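Local structure of restriction endonuclease (Mycobacterium sp., 4F0Q) at residues G131-L134 / L135-A139; F221-I224 / D225-N229; A241-S244 / W245-W248. The protein cleaves DNA that carries methylated cytosine, acting as a tetramer whose chains probably each join a modification-recognising domain to a magnesium-dependent PD-(D/E)XK nuclease domain. All coordinates share one frame; numbering follows the deposited sequence.

Contact 1 (G131-L134 / L135-A139); sequences GNRL and LLEAA
Gly131 to Leu134 and Leu135 to Ala139 meet as consecutive turns of the alpha-helix 130-142, a local i to i+4 contact in the N-terminal part of the chain, where the helix lies on strands 175-193 and 200-210 of the large mixed sheet. Four backbone hydrogen bonds, each 2.9 Å, join the turns: Leu135 N to Gly131 O, Leu136 N to Asn132 O, Glu137 N to Arg133 O and Ala138 N to Leu134 O. Near the helix start, Asp117 accepts from the backbone N of both Gly131 and Asn132. The sheet side is mostly leucine: Leu135 packs on Leu206, and Leu136 on Leu204 and Leu187. Both leucines set CG beside their own backbone N, which brings it back over the previous turn; Leu135 CG comes 3.2 Å from Gly131 O. The other flank carries Arg133 and Glu137, which run side by side in the same direction and also pack on Leu125 of the second subunit. They form no close ion pair: Arg133 NE and Glu137 OE2 stay 5.3 Å apart, the arginine bends at chi3 (-73°) while its NH1 bonds Glu128 O, and Glu137 OE1 has a long, weak ion pair with Arg82. What touches instead is the aliphatic stem of the arginine, Arg133 CG lying 3.9 Å from Glu137 OE2.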
ATOM      1  N   GLY A 131      18.173 -29.978 -17.926  1.00 22.85           N
ATOM      2  CA  GLY A 131      17.011 -29.456 -17.234  1.00 15.94           C
ATOM      3  C   GLY A 131      16.699 -28.012 -17.565  1.00 15.94           C
ATOM      4  O   GLY A 131      15.566 -27.685 -17.911  1.00 16.88           O
ATOM      5  N   ASN A 132      17.705 -27.148 -17.463  1.00 21.60           N
ATOM      6  CA  ASN A 132      17.536 -25.731 -17.775  1.00 20.36           C
ATOM      7  C   ASN A 132      17.188 -25.487 -19.239  1.00 17.23           C
ATOM      8  O   ASN A 132      16.473 -24.538 -19.563  1.00 16.48           O
ATOM      9  CB  ASN A 132      18.784 -24.938 -17.386  1.00 19.27           C
ATOM     10  CG  ASN A 132      18.880 -24.703 -15.896  1.00 16.12           C
ATOM     11  OD1 ASN A 132      18.126 -25.283 -15.120  1.00 17.00           O
ATOM     12  ND2 ASN A 132      19.811 -23.849 -15.486  1.00 15.17           N
ATOM     13  N   ARG A 133      17.696 -26.345 -20.118  1.00 18.13           N
ATOM     14  CA  ARG A 133      17.366 -26.261 -21.535  1.00 19.68           C
ATOM     15  C   ARG A 133      15.892 -26.594 -21.746  1.00 15.04           C
ATOM     16  O   ARG A 133      15.200 -25.929 -22.521  1.00 14.94           O
ATOM     17  CB  ARG A 133      18.254 -27.195 -22.360  1.00 18.74           C
ATOM     18  CG  ARG A 133      17.946 -27.181 -23.850  1.00 19.19           C
ATOM     19  CD  ARG A 133      18.965 -27.977 -24.654  1.00 25.98           C
ATOM     20  NE  ARG A 133      20.255 -27.299 -24.747  1.00 29.49           N
ATOM     21  CZ  ARG A 133      21.323 -27.615 -24.020  1.00 23.14           C
ATOM     22  NH1 ARG A 133      21.260 -28.605 -23.140  1.00 28.51           N
ATOM     23  NH2 ARG A 133      22.455 -26.943 -24.177  1.00 21.65           N
ATOM     24  N   LEU A 134      15.415 -27.619 -21.045  1.00 14.25           N
ATOM     25  CA  LEU A 134      14.000 -27.976 -21.094  1.00 14.94           C
ATOM     26  C   LEU A 134      13.128 -26.856 -20.532  1.00 13.70           C
ATOM     27  O   LEU A 134      12.055 -26.563 -21.062  1.00 14.07           O
ATOM     28  CB  LEU A 134      13.744 -29.275 -20.326  1.00 15.14           C
ATOM     29  CG  LEU A 134      14.353 -30.555 -20.900  1.00 16.60           C
ATOM     30  CD1 LEU A 134      14.109 -31.726 -19.962  1.00 19.01           C
ATOM     31  CD2 LEU A 134      13.789 -30.846 -22.281  1.00 17.69           C
ATOM     32  N   LEU A 135      13.600 -26.230 -19.458  1.00 16.90           N
ATOM     33  CA  LEU A 135      12.865 -25.146 -18.813  1.00 16.43           C
ATOM     34  C   LEU A 135      12.795 -23.897 -19.687  1.00 14.28           C
ATOM     35  O   LEU A 135      11.797 -23.183 -19.671  1.00 13.38           O
ATOM     36  CB  LEU A 135      13.479 -24.806 -17.453  1.00 17.98           C
ATOM     37  CG  LEU A 135      13.370 -25.867 -16.355  1.00 14.21           C
ATOM     38  CD1 LEU A 135      13.908 -25.326 -15.037  1.00 16.28           C
ATOM     39  CD2 LEU A 135      11.936 -26.343 -16.199  1.00 12.19           C
ATOM     40  N   LEU A 136      13.859 -23.633 -20.441  1.00 14.81           N
ATOM     41  CA  LEU A 136      13.878 -22.501 -21.365  1.00 13.86           C
ATOM     42  C   LEU A 136      12.987 -22.777 -22.573  1.00 14.36           C
ATOM     43  O   LEU A 136      12.190 -21.923 -22.986  1.00 18.94           O
ATOM     44  CB  LEU A 136      15.309 -22.196 -21.815  1.00 14.01           C
ATOM     45  CG  LEU A 136      16.222 -21.524 -20.785  1.00 13.38           C
ATOM     46  CD1 LEU A 136      17.666 -21.523 -21.258  1.00 14.81           C
ATOM     47  CD2 LEU A 136      15.753 -20.106 -20.505  1.00 16.83           C
ATOM     48  N   GLU A 137      13.125 -23.979 -23.129  1.00 15.96           N
ATOM     49  CA  GLU A 137      12.305 -24.403 -24.259  1.00 15.88           C
ATOM     50  C   GLU A 137      10.822 -24.385 -23.903  1.00 16.48           C
ATOM     51  O   GLU A 137       9.973 -24.112 -24.752  1.00 14.85           O
ATOM     52  CB  GLU A 137      12.721 -25.795 -24.738  1.00 14.70           C
ATOM     53  CG  GLU A 137      14.045 -25.821 -25.486  1.00 16.73           C
ATOM     54  CD  GLU A 137      14.488 -27.225 -25.847  1.00 19.92           C
ATOM     55  OE1 GLU A 137      13.971 -28.188 -25.241  1.00 20.63           O
ATOM     56  OE2 GLU A 137      15.351 -27.367 -26.739  1.00 26.30           O
ATOM     57  N   ALA A 138      10.517 -24.670 -22.640  1.00 15.05           N
ATOM     58  CA  ALA A 138       9.147 -24.581 -22.152  1.00 14.83           C
ATOM     59  C   ALA A 138       8.746 -23.125 -21.944  1.00 13.15           C
ATOM     60  O   ALA A 138       7.617 -22.739 -22.237  1.00 14.36           O
ATOM     61  CB  ALA A 138       8.990 -25.362 -20.860  1.00 13.39           C
ATOM     62  N   ALA A 139       9.682 -22.324 -21.441  1.00 13.23           N
ATOM     63  CA  ALA A 139       9.435 -20.913 -21.161  1.00 12.68           C
ATOM     64  C   ALA A 139       9.068 -20.160 -22.430  1.00 14.37           C
ATOM     65  O   ALA A 139       8.281 -19.214 -22.397  1.00 14.06           O
ATOM     66  CB  ALA A 139      10.650 -20.281 -20.503  1.00 12.18           C
TER

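Contact 2 (F221-I224 / D225-N229); sequences FRWI and DDRRN
Trp223 and Arg227 lie one turn apart on the short helix 222-227 and pair through their side chains and a shared water. Among the packing contacts, their side chains run alongside each other, with Arg227 CD 3.8 Å from Trp223 NE1 and the indole and guanidinium planes 78° apart. Ile224 and Arg228 repeat the spacing at a slant: the CG2 branch of Ile224, placed anti to the backbone N, meets Arg228 CD at 3.7 Å.

Among the polar contacts, one water joins the first pair. It accepts from Trp223 NE1 at 3.0 Å and from Arg227 NH1 at 3.0 Å, lying in plane at the edge of both flat groups. The bend at chi3 (58°) turns the guanidinium of Arg227 toward this water, and carbonyls of Arg82, Ala83, Leu151 and Leu152 take its other bonds; so many acceptors should hold the buried group firmly in one orientation. Arg228, also bent at chi3, gives NH2 to the carbonyl of Pro60.

The two buried aspartates find their partners elsewhere in the chain: Asp225 forms a salt bridge with Arg21, and Asp226 with Arg239. Arg222 pairs with Asp220 and gives NH1 to Ala17 O; its NE stays 6.3 Å from Asp225 OD2.

Backbone bonds complete the turns, from Asp225 N to Phe221 O at 3.1 Å through to Arg228 N to Ile224 O at 2.7 Å. Such i to i+4 bonding is that of a short alpha-helix, here tied by its arginines and aspartates to neighbouring loops and the end of helix 6-17.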
ATOM      1  N   PHE A 221      -5.459 -37.489 -15.684  1.00 20.77           N
ATOM      2  CA  PHE A 221      -4.244 -37.862 -16.402  1.00 21.69           C
ATOM      3  C   PHE A 221      -4.494 -38.221 -17.863  1.00 20.05           C
ATOM      4  O   PHE A 221      -3.552 -38.465 -18.617  1.00 24.20           O
ATOM      5  CB  PHE A 221      -3.507 -38.995 -15.688  1.00 22.51           C
ATOM      6  CG  PHE A 221      -2.212 -38.567 -15.063  1.00 24.58           C
ATOM      7  CD1 PHE A 221      -1.082 -38.380 -15.842  1.00 23.47           C
ATOM      8  CD2 PHE A 221      -2.126 -38.343 -13.701  1.00 24.64           C
ATOM      9  CE1 PHE A 221       0.111 -37.979 -15.270  1.00 29.76           C
ATOM     10  CE2 PHE A 221      -0.935 -37.944 -13.123  1.00 23.54           C
ATOM     11  CZ  PHE A 221       0.184 -37.761 -13.909  1.00 27.22           C
ATOM     12  N   ARG A 222      -5.762 -38.246 -18.264  1.00 22.69           N
ATOM     13  CA  ARG A 222      -6.109 -38.452 -19.665  1.00 20.96           C
ATOM     14  C   ARG A 222      -5.714 -37.231 -20.492  1.00 21.04           C
ATOM     15  O   ARG A 222      -5.590 -37.309 -21.714  1.00 23.07           O
ATOM     16  CB  ARG A 222      -7.600 -38.755 -19.819  1.00 20.91           C
ATOM     17  CG  ARG A 222      -8.017 -40.085 -19.215  1.00 21.08           C
ATOM     18  CD  ARG A 222      -9.441 -40.450 -19.596  1.00 22.41           C
ATOM     19  NE  ARG A 222     -10.412 -39.496 -19.071  1.00 20.62           N
ATOM     20  CZ  ARG A 222     -11.725 -39.591 -19.254  1.00 20.65           C
ATOM     21  NH1 ARG A 222     -12.227 -40.599 -19.953  1.00 21.23           N
ATOM     22  NH2 ARG A 222     -12.536 -38.677 -18.740  1.00 22.13           N
ATOM     23  N   TRP A 223      -5.525 -36.106 -19.809  1.00 17.89           N
ATOM     24  CA  TRP A 223      -4.985 -34.895 -20.414  1.00 17.22           C
ATOM     25  C   TRP A 223      -3.607 -35.200 -20.992  1.00 19.30           C
ATOM     26  O   TRP A 223      -3.314 -34.890 -22.152  1.00 20.95           O
ATOM     27  CB  TRP A 223      -4.876 -33.804 -19.345  1.00 19.98           C
ATOM     28  CG  TRP A 223      -4.361 -32.479 -19.827  1.00 19.71           C
ATOM     29  CD1 TRP A 223      -4.313 -32.031 -21.116  1.00 21.71           C
ATOM     30  CD2 TRP A 223      -3.818 -31.429 -19.017  1.00 18.24           C
ATOM     31  NE1 TRP A 223      -3.775 -30.766 -21.157  1.00 17.79           N
ATOM     32  CE2 TRP A 223      -3.462 -30.375 -19.881  1.00 18.47           C
ATOM     33  CE3 TRP A 223      -3.600 -31.278 -17.645  1.00 16.28           C
ATOM     34  CZ2 TRP A 223      -2.902 -29.188 -19.418  1.00 17.02           C
ATOM     35  CZ3 TRP A 223      -3.042 -30.099 -17.187  1.00 14.17           C
ATOM     36  CH2 TRP A 223      -2.700 -29.069 -18.071  1.00 15.94           C
ATOM     37  N   ILE A 224      -2.769 -35.822 -20.169  1.00 21.43           N
ATOM     38  CA  ILE A 224      -1.425 -36.205 -20.576  1.00 25.65           C
ATOM     39  C   ILE A 224      -1.469 -37.298 -21.638  1.00 22.63           C
ATOM     40  O   ILE A 224      -0.665 -37.297 -22.570  1.00 23.52           O
ATOM     41  CB  ILE A 224      -0.582 -36.662 -19.368  1.00 25.10           C
ATOM     42  CG1 ILE A 224      -0.494 -35.536 -18.338  1.00 29.38           C
ATOM     43  CG2 ILE A 224       0.812 -37.077 -19.804  1.00 18.95           C
ATOM     44  CD1 ILE A 224       0.038 -34.239 -18.911  1.00 26.73           C
ATOM     45  N   ASP A 225      -2.419 -38.221 -21.499  1.00 24.16           N
ATOM     46  CA  ASP A 225      -2.623 -39.270 -22.493  1.00 18.94           C
ATOM     47  C   ASP A 225      -2.865 -38.655 -23.863  1.00 18.41           C
ATOM     48  O   ASP A 225      -2.290 -39.090 -24.859  1.00 21.70           O
ATOM     49  CB  ASP A 225      -3.811 -40.156 -22.117  1.00 22.41           C
ATOM     50  CG  ASP A 225      -3.592 -40.918 -20.827  1.00 22.38           C
ATOM     51  OD1 ASP A 225      -2.455 -40.904 -20.308  1.00 19.16           O
ATOM     52  OD2 ASP A 225      -4.557 -41.542 -20.336  1.00 22.19           O
ATOM     53  N   ASP A 226      -3.719 -37.637 -23.901  1.00 22.10           N
ATOM     54  CA  ASP A 226      -4.015 -36.930 -25.139  1.00 20.77           C
ATOM     55  C   ASP A 226      -2.796 -36.167 -25.643  1.00 20.71           C
ATOM     56  O   ASP A 226      -2.498 -36.187 -26.836  1.00 23.20           O
ATOM     57  CB  ASP A 226      -5.194 -35.975 -24.950  1.00 19.54           C
ATOM     58  CG  ASP A 226      -6.477 -36.699 -24.601  1.00 18.81           C
ATOM     59  OD1 ASP A 226      -6.584 -37.902 -24.916  1.00 21.72           O
ATOM     60  OD2 ASP A 226      -7.377 -36.065 -24.013  1.00 23.38           O
ATOM     61  N   ARG A 227      -2.093 -35.494 -24.735  1.00 21.13           N
ATOM     62  CA  ARG A 227      -0.881 -34.773 -25.116  1.00 15.87           C
ATOM     63  C   ARG A 227       0.230 -35.715 -25.592  1.00 21.68           C
ATOM     64  O   ARG A 227       1.049 -35.344 -26.431  1.00 16.07           O
ATOM     65  CB  ARG A 227      -0.383 -33.882 -23.975  1.00 14.92           C
ATOM     66  CG  ARG A 227      -1.223 -32.634 -23.758  1.00 16.35           C
ATOM     67  CD  ARG A 227      -0.485 -31.605 -22.913  1.00 16.98           C
ATOM     68  NE  ARG A 227       0.788 -31.214 -23.516  1.00 13.78           N
ATOM     69  CZ  ARG A 227       0.923 -30.246 -24.418  1.00 11.64           C
ATOM     70  NH1 ARG A 227      -0.137 -29.565 -24.828  1.00 14.85           N
ATOM     71  NH2 ARG A 227       2.120 -29.961 -24.912  1.00 14.16           N
ATOM     72  N   ARG A 228       0.250 -36.931 -25.053  1.00 19.40           N
ATOM     73  CA  ARG A 228       1.220 -37.936 -25.476  1.00 20.05           C
ATOM     74  C   ARG A 228       0.719 -38.705 -26.693  1.00 21.46           C
ATOM     75  O   ARG A 228       1.453 -39.495 -27.285  1.00 21.61           O
ATOM     76  CB  ARG A 228       1.524 -38.917 -24.339  1.00 22.02           C
ATOM     77  CG  ARG A 228       2.265 -38.314 -23.158  1.00 21.45           C
ATOM     78  CD  ARG A 228       2.552 -39.370 -22.104  1.00 19.24           C
ATOM     79  NE  ARG A 228       3.544 -40.340 -22.558  1.00 20.35           N
ATOM     80  CZ  ARG A 228       3.779 -41.505 -21.960  1.00 19.15           C
ATOM     81  NH1 ARG A 228       3.082 -41.850 -20.887  1.00 18.76           N
ATOM     82  NH2 ARG A 228       4.702 -42.325 -22.439  1.00 18.61           N
ATOM     83  N   ASN A 229      -0.537 -38.471 -27.059  1.00 23.29           N
ATOM     84  CA  ASN A 229      -1.148 -39.160 -28.189  1.00 21.54           C
ATOM     85  C   ASN A 229      -0.723 -38.544 -29.518  1.00 22.37           C
ATOM     86  O   ASN A 229      -1.041 -37.391 -29.808  1.00 21.93           O
ATOM     87  CB  ASN A 229      -2.672 -39.144 -28.059  1.00 21.74           C
ATOM     88  CG  ASN A 229      -3.337 -40.260 -28.838  1.00 23.38           C
ATOM     89  OD1 ASN A 229      -2.817 -40.722 -29.853  1.00 26.87           O
ATOM     90  ND2 ASN A 229      -4.496 -40.701 -28.363  1.00 25.30           N
TER
HETATM   91  O   HOH W   1      -2.967 -29.657 -23.847  1.00 11.40           O

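Contact 3 (A241-S244 / W245-W248); sequences APES and WIRW
Ile246 folds back over the first turn of helix 243-251, where Pro242 holds the N-cap position. Its CB sits 3.5 Å from Glu243 O. From there CG1, beside the backbone N at chi1 -60°, passes 3.3 Å from Pro242 O and lies loosely against the methyl of Ala241. At the tip, CD1 keeps near Pro242 O and ends 4.0 Å from Glu243 OE1. The glutamate bends at chi2 (-79°) and lies beside the isoleucine, pointing the same way, so a carboxylate oxygen borders the hydrocarbon end.

Pro242 O receives the first helical bond, from Ile246 N at 3.2 Å. Arg247 N to Glu243 O and Trp248 N to Ser244 O continue the regular turns. Ser244 OG, lodged between its own backbone N and carbonyl carbon, bonds to Ser212 O.

Three larger side chains lead off the helix. Trp248 CE3 stands 4.0 Å above one face of the Trp245 ring, displaced toward its rim. Trp245 also meets Trp223 edge-to-face. Arg247 is extended from CG to NE.

The chemistry thus divides by direction: the indoles of Trp245 and Trp248 pack against Ile183 of strand 175-193, whereas the charged end of Arg247 crosses to a salt bridge between its NH2 and Glu321 of the second subunit. At the N-cap, Pro242 has no N-H and so leaves no donor there to satisfy, while its carbonyl takes Ile246 N and, weakly, Trp245 N.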
ATOM      1  N   ALA A 241      -8.468 -31.519 -19.990  1.00 17.60           N
ATOM      2  CA  ALA A 241      -7.630 -30.532 -19.320  1.00 16.07           C
ATOM      3  C   ALA A 241      -8.472 -29.650 -18.402  1.00 16.75           C
ATOM      4  O   ALA A 241      -9.671 -29.489 -18.626  1.00 18.78           O
ATOM      5  CB  ALA A 241      -6.899 -29.685 -20.353  1.00 16.20           C
ATOM      6  N   PRO A 242      -7.849 -29.088 -17.351  1.00 17.30           N
ATOM      7  CA  PRO A 242      -8.548 -28.158 -16.458  1.00 17.71           C
ATOM      8  C   PRO A 242      -9.049 -26.925 -17.206  1.00 18.17           C
ATOM      9  O   PRO A 242      -8.426 -26.509 -18.183  1.00 19.72           O
ATOM     10  CB  PRO A 242      -7.461 -27.752 -15.460  1.00 17.04           C
ATOM     11  CG  PRO A 242      -6.504 -28.891 -15.464  1.00 18.11           C
ATOM     12  CD  PRO A 242      -6.487 -29.388 -16.875  1.00 14.33           C
ATOM     13  N   GLU A 243     -10.160 -26.356 -16.749  1.00 17.55           N
ATOM     14  CA  GLU A 243     -10.725 -25.164 -17.373  1.00 18.56           C
ATOM     15  C   GLU A 243      -9.765 -23.981 -17.291  1.00 16.77           C
ATOM     16  O   GLU A 243      -9.728 -23.138 -18.187  1.00 21.20           O
ATOM     17  CB  GLU A 243     -12.060 -24.798 -16.718  1.00 15.97           C
ATOM     18  CG  GLU A 243     -13.167 -25.825 -16.917  1.00 26.77           C
ATOM     19  CD  GLU A 243     -13.814 -25.742 -18.291  1.00 32.02           C
ATOM     20  OE1 GLU A 243     -13.337 -24.955 -19.136  1.00 33.37           O
ATOM     21  OE2 GLU A 243     -14.807 -26.464 -18.523  1.00 41.93           O
ATOM     22  N   SER A 244      -8.992 -23.927 -16.210  1.00 20.07           N
ATOM     23  CA  SER A 244      -8.029 -22.851 -15.998  1.00 18.64           C
ATOM     24  C   SER A 244      -6.933 -22.866 -17.058  1.00 17.60           C
ATOM     25  O   SER A 244      -6.512 -21.814 -17.546  1.00 15.64           O
ATOM     26  CB  SER A 244      -7.411 -22.958 -14.602  1.00 20.31           C
ATOM     27  OG  SER A 244      -6.776 -24.213 -14.420  1.00 15.07           O
ATOM     28  N   TRP A 245      -6.478 -24.063 -17.415  1.00 17.54           N
ATOM     29  CA  TRP A 245      -5.431 -24.208 -18.417  1.00 18.69           C
ATOM     30  C   TRP A 245      -5.958 -23.849 -19.801  1.00 15.70           C
ATOM     31  O   TRP A 245      -5.232 -23.300 -20.626  1.00 17.11           O
ATOM     32  CB  TRP A 245      -4.864 -25.629 -18.420  1.00 12.24           C
ATOM     33  CG  TRP A 245      -3.600 -25.745 -19.210  1.00 13.47           C
ATOM     34  CD1 TRP A 245      -3.487 -25.965 -20.552  1.00 16.08           C
ATOM     35  CD2 TRP A 245      -2.263 -25.636 -18.708  1.00 12.72           C
ATOM     36  NE1 TRP A 245      -2.163 -26.005 -20.916  1.00 15.61           N
ATOM     37  CE2 TRP A 245      -1.391 -25.805 -19.801  1.00 16.72           C
ATOM     38  CE3 TRP A 245      -1.719 -25.415 -17.439  1.00 12.41           C
ATOM     39  CZ2 TRP A 245      -0.005 -25.760 -19.665  1.00 16.15           C
ATOM     40  CZ3 TRP A 245      -0.344 -25.372 -17.305  1.00 13.55           C
ATOM     41  CH2 TRP A 245       0.497 -25.540 -18.412  1.00 14.47           C
ATOM     42  N   ILE A 246      -7.225 -24.168 -20.046  1.00 18.51           N
ATOM     43  CA  ILE A 246      -7.882 -23.801 -21.295  1.00 16.66           C
ATOM     44  C   ILE A 246      -7.993 -22.281 -21.394  1.00 13.25           C
ATOM     45  O   ILE A 246      -7.718 -21.689 -22.445  1.00 18.16           O
ATOM     46  CB  ILE A 246      -9.282 -24.436 -21.394  1.00 17.97           C
ATOM     47  CG1 ILE A 246      -9.176 -25.962 -21.338  1.00 19.76           C
ATOM     48  CG2 ILE A 246      -9.986 -23.995 -22.667  1.00 18.88           C
ATOM     49  CD1 ILE A 246     -10.511 -26.673 -21.366  1.00 21.53           C
ATOM     50  N   ARG A 247      -8.383 -21.657 -20.286  1.00 14.30           N
ATOM     51  CA  ARG A 247      -8.481 -20.204 -20.219  1.00 15.45           C
ATOM     52  C   ARG A 247      -7.122 -19.552 -20.446  1.00 14.60           C
ATOM     53  O   ARG A 247      -7.028 -18.522 -21.108  1.00 14.58           O
ATOM     54  CB  ARG A 247      -9.056 -19.749 -18.875  1.00 17.16           C
ATOM     55  CG  ARG A 247      -9.175 -18.235 -18.766  1.00 14.87           C
ATOM     56  CD  ARG A 247      -9.419 -17.769 -17.343  1.00 15.05           C
ATOM     57  NE  ARG A 247      -9.204 -16.329 -17.221  1.00 18.52           N
ATOM     58  CZ  ARG A 247      -9.328 -15.642 -16.091  1.00 19.14           C
ATOM     59  NH1 ARG A 247      -9.675 -16.261 -14.970  1.00 21.85           N
ATOM     60  NH2 ARG A 247      -9.110 -14.334 -16.082  1.00 21.73           N
ATOM     61  N   TRP A 248      -6.070 -20.149 -19.892  1.00 16.52           N
ATOM     62  CA  TRP A 248      -4.725 -19.632 -20.113  1.00 13.89           C
ATOM     63  C   TRP A 248      -4.313 -19.771 -21.574  1.00 15.55           C
ATOM     64  O   TRP A 248      -3.721 -18.856 -22.148  1.00 18.87           O
ATOM     65  CB  TRP A 248      -3.697 -20.330 -19.224  1.00 14.59           C
ATOM     66  CG  TRP A 248      -2.294 -19.980 -19.615  1.00 16.04           C
ATOM     67  CD1 TRP A 248      -1.613 -18.844 -19.286  1.00 14.26           C
ATOM     68  CD2 TRP A 248      -1.409 -20.756 -20.430  1.00 15.22           C
ATOM     69  NE1 TRP A 248      -0.356 -18.869 -19.838  1.00 18.42           N
ATOM     70  CE2 TRP A 248      -0.205 -20.033 -20.545  1.00 17.58           C
ATOM     71  CE3 TRP A 248      -1.514 -21.996 -21.069  1.00 14.53           C
ATOM     72  CZ2 TRP A 248       0.885 -20.508 -21.271  1.00 15.69           C
ATOM     73  CZ3 TRP A 248      -0.431 -22.464 -21.792  1.00 13.25           C
ATOM     74  CH2 TRP A 248       0.752 -21.722 -21.886  1.00 13.29           C
TER

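The contacts follow one another along the chain without overlap, contact 1 in helix 130-142, contact 2 in helix 222-227 and contact 3 in helix 243-251, all in the AspBHI-like N-terminal region. Contacts 2 and 3 have centres about 14 Å apart and touch directly: the Trp223 indole of the former packs on Ala241 and Pro242 of the latter. Contact 1 stands apart, its centre about 20 Å from that of contact 2 and 22 Å from that of contact 3. Strand 175-193 is shared by contacts 1 and 3, both of which also reach the second subunit, so both helices touch the large sheet as well as a neighbouring chain of the tetramer.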